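Local coordinates for penicillin binding protein 2X (Streptococcus thermophilus, PDB 5U47), which probably acts as a transpeptidase that cross-links peptidoglycan strands in the septal cell wall, and is probably inactivated by beta-lactams that acylate its active-site serine, at residues A224-F229 with E567-M572; T228-Q233 with A260-P265; D501-S506 with V534-P539; Y541-T546 with T560-V565. The protein carries 1 engineered substitution. One frame throughout, in Å; residues are numbered along the deposited sequence.

Contact 1: A224-F229 with E567-M572; sequences APLQTF and EEAMSM
Glu568 O is gripped twice within its own helix: Ser571 OG donates to Glu568 O at 2.7 Å, tilted from the carbonyl plane, and Met572 N adds a weak bond to the same oxygen. Glu568 and Met572 in turn meet helix 224-229, in a contact that pairs the two helices flanking the central sheet of the transpeptidase fold, one before its first strand and one after its last. The segments run nearly antiparallel, at 162°, with their axes 10.2 Å apart, and no hydrogen bond crosses between them. The interface is a worked example of how a charged residue can pack through its aliphatic part. Glu568 CB lies over one face of the Phe229 ring, 4.2 Å from the ring centroid and 17° off the normal, a CH-pi contact. The side chain then bends at CG, which stacks the carboxylate on the ring with the two planes nearly parallel. Leu226 lies deeper, next to the sheet. Its CD1 lies 4.0 Å from Ala569 N and also touches Glu568 CB, the two side chains running in opposite senses, while its other flank packs on Ala260 of strand 258-264. Met572 reaches toward helix 224-229, its chain crossing Pro225 at about a right angle; Leu226 CB comes 4.2 Å from the sulfur, Met572 SD. A turn at the last torsion, chi3 71°, completes the approach by setting Met572 CE against the proline ring, 3.8 Å from Pro225 CB.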
# COMPACT_ATOMS: atom_id res chain seq x y z
N ALA A 224 -5.45 -4.61 -12.59
CA ALA A 224 -4.32 -4.96 -13.45
C ALA A 224 -4.25 -4.18 -14.77
O ALA A 224 -3.16 -3.71 -15.13
CB ALA A 224 -4.22 -6.47 -13.68
N PRO A 225 -5.39 -4.01 -15.49
CA PRO A 225 -5.35 -3.23 -16.73
C PRO A 225 -4.87 -1.79 -16.52
O PRO A 225 -4.03 -1.29 -17.27
CB PRO A 225 -6.82 -3.23 -17.22
CG PRO A 225 -7.44 -4.44 -16.58
CD PRO A 225 -6.70 -4.66 -15.29
N LEU A 226 -5.41 -1.14 -15.49
CA LEU A 226 -5.03 0.24 -15.21
C LEU A 226 -3.57 0.30 -14.77
O LEU A 226 -2.83 1.18 -15.20
CB LEU A 226 -5.90 0.84 -14.11
CG LEU A 226 -5.63 2.32 -13.81
CD1 LEU A 226 -5.95 3.15 -15.04
CD2 LEU A 226 -6.45 2.79 -12.63
N GLN A 227 -3.19 -0.63 -13.91
CA GLN A 227 -1.80 -0.69 -13.41
C GLN A 227 -0.81 -0.86 -14.56
O GLN A 227 0.21 -0.19 -14.59
CB GLN A 227 -1.64 -1.83 -12.42
CG GLN A 227 -0.23 -1.96 -11.83
CD GLN A 227 0.08 -0.91 -10.77
OE1 GLN A 227 -0.74 -0.62 -9.89
NE2 GLN A 227 1.30 -0.39 -10.80
N THR A 228 -1.12 -1.77 -15.49
CA THR A 228 -0.26 -2.04 -16.67
C THR A 228 -0.09 -0.78 -17.48
O THR A 228 1.02 -0.42 -17.88
CB THR A 228 -0.84 -3.21 -17.52
OG1 THR A 228 -0.85 -4.39 -16.72
CG2 THR A 228 -0.00 -3.49 -18.77
N PHE A 229 -1.18 -0.06 -17.66
CA PHE A 229 -1.17 1.18 -18.40
C PHE A 229 -0.36 2.25 -17.66
O PHE A 229 0.41 2.97 -18.29
CB PHE A 229 -2.61 1.63 -18.62
CG PHE A 229 -2.76 2.75 -19.56
CD1 PHE A 229 -2.92 2.51 -20.91
CD2 PHE A 229 -2.78 4.04 -19.10
CE1 PHE A 229 -3.07 3.56 -21.79
CE2 PHE A 229 -2.92 5.09 -19.97
CZ PHE A 229 -3.06 4.86 -21.32
N GLU A 567 -7.90 9.10 -18.16
CA GLU A 567 -8.82 8.80 -19.26
C GLU A 567 -9.07 7.29 -19.33
O GLU A 567 -10.19 6.85 -19.56
CB GLU A 567 -8.31 9.35 -20.61
CG GLU A 567 -8.55 10.84 -20.74
CD GLU A 567 -8.15 11.42 -22.08
OE1 GLU A 567 -7.39 10.77 -22.83
OE2 GLU A 567 -8.62 12.53 -22.38
N GLU A 568 -8.01 6.50 -19.10
CA GLU A 568 -8.16 5.05 -19.09
C GLU A 568 -9.08 4.64 -17.95
O GLU A 568 -9.96 3.82 -18.14
CB GLU A 568 -6.81 4.34 -18.95
CG GLU A 568 -6.87 2.83 -19.18
CD GLU A 568 -7.21 2.43 -20.62
OE1 GLU A 568 -7.15 3.30 -21.53
OE2 GLU A 568 -7.54 1.25 -20.84
N ALA A 569 -8.89 5.25 -16.77
CA ALA A 569 -9.72 4.94 -15.61
C ALA A 569 -11.19 5.23 -15.88
O ALA A 569 -12.07 4.40 -15.57
CB ALA A 569 -9.27 5.73 -14.39
N MET A 570 -11.46 6.41 -16.45
CA MET A 570 -12.83 6.79 -16.80
C MET A 570 -13.42 5.86 -17.86
O MET A 570 -14.60 5.51 -17.78
CB MET A 570 -12.89 8.25 -17.27
CG MET A 570 -12.63 9.28 -16.19
SD MET A 570 -13.87 9.33 -14.87
CE MET A 570 -15.28 10.01 -15.73
N SER A 571 -12.62 5.43 -18.84
CA SER A 571 -13.14 4.57 -19.90
C SER A 571 -13.50 3.16 -19.39
O SER A 571 -14.30 2.47 -20.04
CB SER A 571 -12.13 4.43 -21.05
OG SER A 571 -11.03 3.64 -20.63
N MET A 572 -12.95 2.73 -18.25
CA MET A 572 -13.19 1.37 -17.74
C MET A 572 -14.57 1.14 -17.13
O MET A 572 -15.16 0.06 -17.33
CB MET A 572 -12.08 0.94 -16.79
CG MET A 572 -10.78 0.70 -17.55
SD MET A 572 -9.34 0.39 -16.50
CE MET A 572 -9.73 -1.24 -15.88

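Contact 2: T228-Q233 with A260-P265; sequences TFLETQ and ATTQRP
Helix 228-233, with Leu230 and Glu231, runs in roughly the same direction as strand 260-264, at 28° to it, the axes 8.4 Å apart. Leu230 fills the apolar half of the contact, its CD2 3.9 Å from Ala260 CB and 3.8 Å from Thr262 CG2. Glu231 supplies the polar half, its chain bent at chi2 to bring both carboxylate oxygens to the strand. Glu231 OE1 takes Arg264 NH2 at 2.8 Å and, more weakly, Arg264 NH1, in a salt bridge whose flat groups are 20° apart. Helix 224-241 thus packs on an edge strand, 258-264, of the five-stranded antiparallel sheet of the transpeptidase fold, and this buried network illustrates how charges are accommodated there. Thr262 OG1, directed to the carboxylate by a chi1 of -157°, donates to Glu231 OE2 at 2.8 Å from above the carboxylate plane. Gln227 NE2 and Ala150 N also donate to that oxygen. The guanidinium is fixed in rotation by further bonds, since Arg264 NE pairs with Asp235 OD1 farther along the helix. Arg264 NH1 meets Thr262 OG1 at 2.9 Å and Gln263 O at 2.9 Å, both of these acceptors lying in the guanidinium plane.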
# COMPACT_ATOMS: atom_id res chain seq x y z
N THR A 228 -1.12 -1.77 -15.49
CA THR A 228 -0.26 -2.04 -16.67
C THR A 228 -0.09 -0.78 -17.48
O THR A 228 1.02 -0.42 -17.88
CB THR A 228 -0.84 -3.21 -17.52
OG1 THR A 228 -0.85 -4.39 -16.72
CG2 THR A 228 -0.00 -3.49 -18.77
N PHE A 229 -1.18 -0.06 -17.66
CA PHE A 229 -1.17 1.18 -18.40
C PHE A 229 -0.36 2.25 -17.66
O PHE A 229 0.41 2.97 -18.29
CB PHE A 229 -2.61 1.63 -18.62
CG PHE A 229 -2.76 2.75 -19.56
CD1 PHE A 229 -2.92 2.51 -20.91
CD2 PHE A 229 -2.78 4.04 -19.10
CE1 PHE A 229 -3.07 3.56 -21.79
CE2 PHE A 229 -2.92 5.09 -19.97
CZ PHE A 229 -3.06 4.86 -21.32
N LEU A 230 -0.51 2.32 -16.33
CA LEU A 230 0.26 3.28 -15.53
C LEU A 230 1.78 3.05 -15.65
O LEU A 230 2.56 4.02 -15.72
CB LEU A 230 -0.14 3.21 -14.05
CG LEU A 230 0.67 4.07 -13.09
CD1 LEU A 230 0.56 5.53 -13.44
CD2 LEU A 230 0.23 3.84 -11.65
N GLU A 231 2.20 1.78 -15.63
CA GLU A 231 3.64 1.42 -15.71
C GLU A 231 4.25 1.96 -17.02
O GLU A 231 5.32 2.53 -17.02
CB GLU A 231 3.86 -0.10 -15.61
CG GLU A 231 3.42 -0.77 -14.30
CD GLU A 231 4.34 -0.56 -13.08
OE1 GLU A 231 5.55 -0.34 -13.28
OE2 GLU A 231 3.86 -0.68 -11.92
N THR A 232 3.54 1.76 -18.12
CA THR A 232 3.99 2.25 -19.41
C THR A 232 4.12 3.77 -19.42
O THR A 232 5.14 4.30 -19.85
CB THR A 232 3.00 1.83 -20.51
OG1 THR A 232 2.84 0.42 -20.48
CG2 THR A 232 3.48 2.29 -21.88
N GLN A 233 3.11 4.47 -18.93
CA GLN A 233 3.17 5.94 -18.91
C GLN A 233 4.19 6.48 -17.94
O GLN A 233 4.78 7.52 -18.21
CB GLN A 233 1.80 6.58 -18.66
CG GLN A 233 0.79 6.20 -19.70
CD GLN A 233 1.29 6.51 -21.09
OE1 GLN A 233 1.38 5.63 -21.90
NE2 GLN A 233 1.70 7.78 -21.34
N ALA A 260 -4.26 1.79 -8.57
CA ALA A 260 -2.98 1.57 -9.19
C ALA A 260 -1.91 2.33 -8.44
O ALA A 260 -2.16 3.43 -7.95
CB ALA A 260 -3.01 1.99 -10.65
N THR A 261 -0.72 1.75 -8.32
CA THR A 261 0.34 2.44 -7.60
C THR A 261 1.69 1.98 -8.10
O THR A 261 1.90 0.79 -8.29
CB THR A 261 0.20 2.28 -6.07
OG1 THR A 261 1.15 3.13 -5.41
CG2 THR A 261 0.37 0.85 -5.62
N THR A 262 2.59 2.91 -8.32
CA THR A 262 3.91 2.54 -8.78
C THR A 262 4.96 3.57 -8.37
O THR A 262 4.64 4.71 -7.97
CB THR A 262 3.93 2.33 -10.32
OG1 THR A 262 5.04 1.48 -10.68
CG2 THR A 262 3.99 3.66 -11.06
N GLN A 263 6.21 3.14 -8.44
CA GLN A 263 7.32 4.03 -8.16
C GLN A 263 8.46 3.70 -9.07
O GLN A 263 8.49 2.63 -9.64
CB GLN A 263 7.77 3.93 -6.71
CG GLN A 263 8.57 2.70 -6.34
CD GLN A 263 8.90 2.70 -4.85
OE1 GLN A 263 8.00 2.75 -4.01
NE2 GLN A 263 10.17 2.65 -4.53
N ARG A 264 9.37 4.67 -9.21
CA ARG A 264 10.53 4.54 -10.03
C ARG A 264 11.71 5.05 -9.20
O ARG A 264 11.55 5.97 -8.42
CB ARG A 264 10.38 5.36 -11.32
CG ARG A 264 9.32 4.81 -12.29
CD ARG A 264 9.78 3.49 -12.89
NE ARG A 264 8.84 2.92 -13.86
CZ ARG A 264 7.74 2.23 -13.55
NH1 ARG A 264 7.36 2.06 -12.29
NH2 ARG A 264 6.97 1.74 -14.52
N PRO A 265 12.89 4.43 -9.33
CA PRO A 265 13.13 3.27 -10.20
C PRO A 265 12.46 2.03 -9.65
O PRO A 265 12.14 1.98 -8.47
CB PRO A 265 14.67 3.11 -10.16
CG PRO A 265 15.05 3.73 -8.86
CD PRO A 265 14.14 4.91 -8.72

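Contact 3: D501-S506 with V534-P539; sequences DVTVKS and VPSEDP. Engineered in segment 501-506: Thr503 (natural residue Ala).
Thr503 and Ser536 hold the tight part of this contact. Their hydroxyls, Thr503 OG1 and Ser536 OG, are hydrogen-bonded at a modelled 2.4 Å; so short a length is doubtful in detail, and either hydroxyl could be the donor. Thr503 is an engineered residue, alanine in the natural protein, so this bridge belongs to the construct. Ser536 OG stands anti to its own backbone N, chi1 177°, which swings the hydroxyl toward strand 503-506. One backbone hydrogen bond joins the segments: Ser536 N gives Asp501 O a weak, bent bond of 3.1 Å, with an angle of 133° at the hydrogen. Val502 CG2 and Val534 CG2 also touch lightly at 4.4 Å.

The outer side is looser. Of the Asp501 side chain, CB comes nearest the loop, 3.9 Å from Ser536 CB, and Asp501 is an exposed residue. Glu537 is exposed as well, and its OE2 is 6.6 Å from Asp501 OD2, where the like charges may repel mildly. The cis peptide before Pro535 helps turn the chain as it leaves strand 526-534. At the other end of strand 503-506, Lys505 NZ bonds Ser506 O and Ser354 OG, and Lys505 packs beside Ser295 and Lys298. That grouping is consistent with the KSG and SxxK motifs of a penicillin-binding active site.

As an example of an edge strand joined to a loop, the contact lies where strand 503-510, outermost in the sheet, pairs with strand 526-534. Helix 463-478 spans both segments: Thr503 OG1 is also hydrogen-bonded to Arg470 O, and the Arg470 side chain holds Ser536 O and Glu537 O.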
# COMPACT_ATOMS: atom_id res chain seq x y z
N ASP A 501 -14.16 18.85 -16.57
CA ASP A 501 -13.47 19.85 -15.77
C ASP A 501 -12.59 19.01 -14.83
O ASP A 501 -13.05 18.00 -14.29
CB ASP A 501 -14.42 20.69 -14.93
CG ASP A 501 -15.21 21.69 -15.75
OD1 ASP A 501 -14.74 22.16 -16.82
OD2 ASP A 501 -16.31 22.05 -15.29
N VAL A 502 -11.35 19.44 -14.64
CA VAL A 502 -10.42 18.70 -13.81
C VAL A 502 -9.91 19.60 -12.70
O VAL A 502 -9.46 20.72 -12.94
CB VAL A 502 -9.22 18.17 -14.62
CG1 VAL A 502 -8.45 17.16 -13.80
CG2 VAL A 502 -9.68 17.52 -15.93
N THR A 503 -10.01 19.09 -11.49
CA THR A 503 -9.58 19.77 -10.27
C THR A 503 -8.10 19.42 -10.07
O THR A 503 -7.76 18.24 -9.85
CB THR A 503 -10.48 19.29 -9.12
OG1 THR A 503 -11.68 20.08 -9.14
CG2 THR A 503 -9.83 19.37 -7.74
N VAL A 504 -7.22 20.41 -10.18
CA VAL A 504 -5.80 20.13 -10.06
C VAL A 504 -5.05 21.12 -9.17
O VAL A 504 -5.50 22.25 -8.97
CB VAL A 504 -5.15 20.15 -11.45
CG1 VAL A 504 -5.81 19.11 -12.36
CG2 VAL A 504 -5.29 21.54 -12.09
N LYS A 505 -3.92 20.67 -8.64
CA LYS A 505 -2.99 21.54 -7.92
C LYS A 505 -1.60 20.97 -8.08
O LYS A 505 -1.37 19.79 -7.82
CB LYS A 505 -3.32 21.69 -6.43
CG LYS A 505 -2.40 22.69 -5.70
CD LYS A 505 -2.56 24.13 -6.21
CE LYS A 505 -1.58 25.09 -5.57
NZ LYS A 505 -0.23 25.04 -6.21
N SER A 506 -0.68 21.82 -8.49
CA SER A 506 0.68 21.43 -8.68
C SER A 506 1.44 21.77 -7.45
O SER A 506 1.02 22.58 -6.62
CB SER A 506 1.31 22.26 -9.82
OG SER A 506 1.21 23.66 -9.53
N VAL A 534 -11.09 14.02 -10.96
CA VAL A 534 -11.98 14.10 -12.09
C VAL A 534 -13.18 13.19 -11.86
O VAL A 534 -13.03 12.13 -11.22
CB VAL A 534 -11.21 13.70 -13.38
CG1 VAL A 534 -10.83 12.23 -13.36
CG2 VAL A 534 -12.02 14.02 -14.63
N PRO A 535 -14.39 13.63 -12.23
CA PRO A 535 -14.69 14.98 -12.71
C PRO A 535 -14.63 15.91 -11.51
O PRO A 535 -14.67 15.44 -10.37
CB PRO A 535 -16.12 14.88 -13.24
CG PRO A 535 -16.51 13.45 -13.17
CD PRO A 535 -15.55 12.74 -12.27
N SER A 536 -14.52 17.20 -11.73
CA SER A 536 -14.30 18.14 -10.64
C SER A 536 -15.42 18.25 -9.61
O SER A 536 -15.17 18.22 -8.41
CB SER A 536 -13.98 19.53 -11.21
OG SER A 536 -13.83 20.46 -10.16
N GLU A 537 -16.65 18.36 -10.08
CA GLU A 537 -17.77 18.60 -9.21
C GLU A 537 -18.21 17.38 -8.38
O GLU A 537 -18.65 17.55 -7.26
CB GLU A 537 -18.92 19.13 -10.05
CG GLU A 537 -19.91 19.96 -9.28
CD GLU A 537 -20.72 20.84 -10.21
OE1 GLU A 537 -21.56 20.29 -10.95
OE2 GLU A 537 -20.52 22.07 -10.18
N ASP A 538 -18.06 16.19 -8.93
CA ASP A 538 -18.44 14.93 -8.25
C ASP A 538 -17.31 13.91 -8.57
O ASP A 538 -17.45 13.06 -9.44
CB ASP A 538 -19.79 14.48 -8.80
CG ASP A 538 -20.30 13.17 -8.20
OD1 ASP A 538 -19.73 12.68 -7.18
OD2 ASP A 538 -21.30 12.65 -8.77
N PRO A 539 -16.16 14.03 -7.88
CA PRO A 539 -15.01 13.20 -8.25
C PRO A 539 -15.20 11.67 -8.20
O PRO A 539 -15.89 11.14 -7.34
CB PRO A 539 -13.90 13.66 -7.29
CG PRO A 539 -14.33 14.98 -6.77
CD PRO A 539 -15.84 15.00 -6.81

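Contact 4: Y541-T546 with T560-V565; sequences YIMYVT and TVVNPV
Met543 and Val545 reach from strand 541-546 into a row of valines on helix 560-565. Met543 is the larger contributor from the strand. Its chain leaves with CG anti to the backbone N, chi1 -173°, and stays extended to the end, so that sulfur and methyl arrive at the helix together. Met543 CE lies 3.7 Å from Val565 CG1, the two side chains crossing at about a right angle, and 4.0 Å from Val561 CG2. Met543 SD comes 3.9 Å from the backbone at Val562 CA. Farther along the strand, Val545 and Val561 meet tip to tip, with CG1 of Val545 3.9 Å from CG1 of Val561. The second branch, Val545 CG2, reaches Val562 CG2 at 4.0 Å.

No hydrogen bond crosses, and Val561 O, buried against Met543 CE at 3.8 Å, has no polar partner anywhere in the model. The helix is kinked here, where the backbone nitrogens of Asn563 and Pro564 make no bond to the preceding turn. In the next shell, Leu566 and Leu230 also touch Met543, while Ile495 backs Val562.

Such apolar packing between sheet and helix exemplifies the core of the transpeptidase fold. Strand 541-548 is the middle one of five, hydrogen-bonded to strands 245-252 and 526-534. Helices 558-572 and 224-241 lie together on one face of this sheet; from the other, Tyr544 meets helix 416-427, edge-to-face with Phe423.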
# COMPACT_ATOMS: atom_id res chain seq x y z
N TYR A 541 -12.20 9.70 -9.42
CA TYR A 541 -10.81 9.31 -9.24
C TYR A 541 -9.91 10.47 -8.80
O TYR A 541 -10.13 11.65 -9.14
CB TYR A 541 -10.25 8.68 -10.55
CG TYR A 541 -11.11 7.55 -11.02
CD1 TYR A 541 -11.14 6.33 -10.34
CD2 TYR A 541 -11.97 7.70 -12.09
CE1 TYR A 541 -11.98 5.30 -10.73
CE2 TYR A 541 -12.82 6.69 -12.48
CZ TYR A 541 -12.82 5.50 -11.81
OH TYR A 541 -13.68 4.52 -12.23
N ILE A 542 -8.90 10.10 -8.00
CA ILE A 542 -7.86 11.00 -7.54
C ILE A 542 -6.55 10.38 -8.06
O ILE A 542 -6.36 9.15 -7.99
CB ILE A 542 -7.72 11.01 -6.00
CG1 ILE A 542 -9.01 11.46 -5.32
CG2 ILE A 542 -6.58 11.94 -5.57
CD1 ILE A 542 -9.04 11.10 -3.83
N MET A 543 -5.67 11.23 -8.56
CA MET A 543 -4.35 10.77 -8.96
C MET A 543 -3.31 11.71 -8.36
O MET A 543 -3.48 12.93 -8.36
CB MET A 543 -4.23 10.71 -10.48
CG MET A 543 -2.93 10.09 -10.93
SD MET A 543 -2.96 9.71 -12.69
CE MET A 543 -1.44 8.78 -12.80
N TYR A 544 -2.23 11.13 -7.86
CA TYR A 544 -1.14 11.90 -7.25
C TYR A 544 0.17 11.43 -7.83
O TYR A 544 0.47 10.22 -7.81
CB TYR A 544 -1.17 11.71 -5.73
CG TYR A 544 -0.12 12.42 -4.92
CD1 TYR A 544 0.12 13.78 -5.07
CD2 TYR A 544 0.54 11.77 -3.90
CE1 TYR A 544 1.05 14.44 -4.27
CE2 TYR A 544 1.49 12.42 -3.11
CZ TYR A 544 1.72 13.76 -3.29
OH TYR A 544 2.65 14.42 -2.50
N VAL A 545 0.96 12.37 -8.34
CA VAL A 545 2.23 12.07 -8.99
C VAL A 545 3.33 12.93 -8.42
O VAL A 545 3.10 14.11 -8.16
CB VAL A 545 2.13 12.33 -10.51
CG1 VAL A 545 3.44 12.03 -11.22
CG2 VAL A 545 1.01 11.49 -11.10
N THR A 546 4.51 12.33 -8.21
CA THR A 546 5.67 13.04 -7.71
C THR A 546 6.92 12.61 -8.50
O THR A 546 6.97 11.51 -9.00
CB THR A 546 5.96 12.77 -6.21
OG1 THR A 546 6.55 11.47 -6.04
CG2 THR A 546 4.68 12.88 -5.34
N THR A 560 1.93 13.64 -19.62
CA THR A 560 2.40 12.33 -20.04
C THR A 560 1.84 11.20 -19.17
O THR A 560 1.52 10.12 -19.66
CB THR A 560 3.95 12.29 -19.99
OG1 THR A 560 4.48 13.31 -20.84
CG2 THR A 560 4.48 10.93 -20.43
N VAL A 561 1.67 11.47 -17.88
CA VAL A 561 1.24 10.43 -16.95
C VAL A 561 -0.20 10.62 -16.45
O VAL A 561 -0.96 9.66 -16.44
CB VAL A 561 2.29 10.26 -15.81
CG1 VAL A 561 2.44 11.51 -14.99
CG2 VAL A 561 1.93 9.09 -14.92
N VAL A 562 -0.61 11.83 -16.11
CA VAL A 562 -1.95 12.04 -15.59
C VAL A 562 -3.06 11.87 -16.65
O VAL A 562 -3.98 11.08 -16.44
CB VAL A 562 -2.09 13.42 -14.91
CG1 VAL A 562 -3.49 13.62 -14.33
CG2 VAL A 562 -1.04 13.58 -13.82
N ASN A 563 -2.95 12.56 -17.78
CA ASN A 563 -4.02 12.55 -18.79
C ASN A 563 -4.44 11.17 -19.28
O ASN A 563 -5.62 10.82 -19.18
CB ASN A 563 -3.69 13.47 -20.02
CG ASN A 563 -3.42 14.92 -19.62
OD1 ASN A 563 -3.07 15.20 -18.49
ND2 ASN A 563 -3.57 15.84 -20.57
N PRO A 564 -3.50 10.37 -19.82
CA PRO A 564 -3.94 9.08 -20.34
C PRO A 564 -4.39 8.08 -19.26
O PRO A 564 -5.28 7.27 -19.51
CB PRO A 564 -2.74 8.59 -21.14
CG PRO A 564 -1.57 9.33 -20.62
CD PRO A 564 -2.06 10.60 -20.03
N VAL A 565 -3.81 8.15 -18.07
CA VAL A 565 -4.18 7.22 -16.99
C VAL A 565 -5.57 7.53 -16.48
O VAL A 565 -6.40 6.62 -16.37
CB VAL A 565 -3.12 7.23 -15.87
CG1 VAL A 565 -3.59 6.38 -14.66
CG2 VAL A 565 -1.81 6.70 -16.43

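From the N terminus, helix 224-241 comes first and serves two contacts, contact 1 and contact 2 overlapping at Thr228 and Phe229. Contact 2 closes early, when the chain returns as strand 258-264. Contact 1 stays open for more than 300 residues, until the end of helix 558-572. Within that long loop lie contact 3 and then contact 4, in series, each closing before the next begins. Contacts 2 and 3 involve opposite edge strands of the sheet, and contact 4 its middle strand. Together they illustrate how a fold built on one sheet is closed by bringing the helix before its first strand beside the helix after its last.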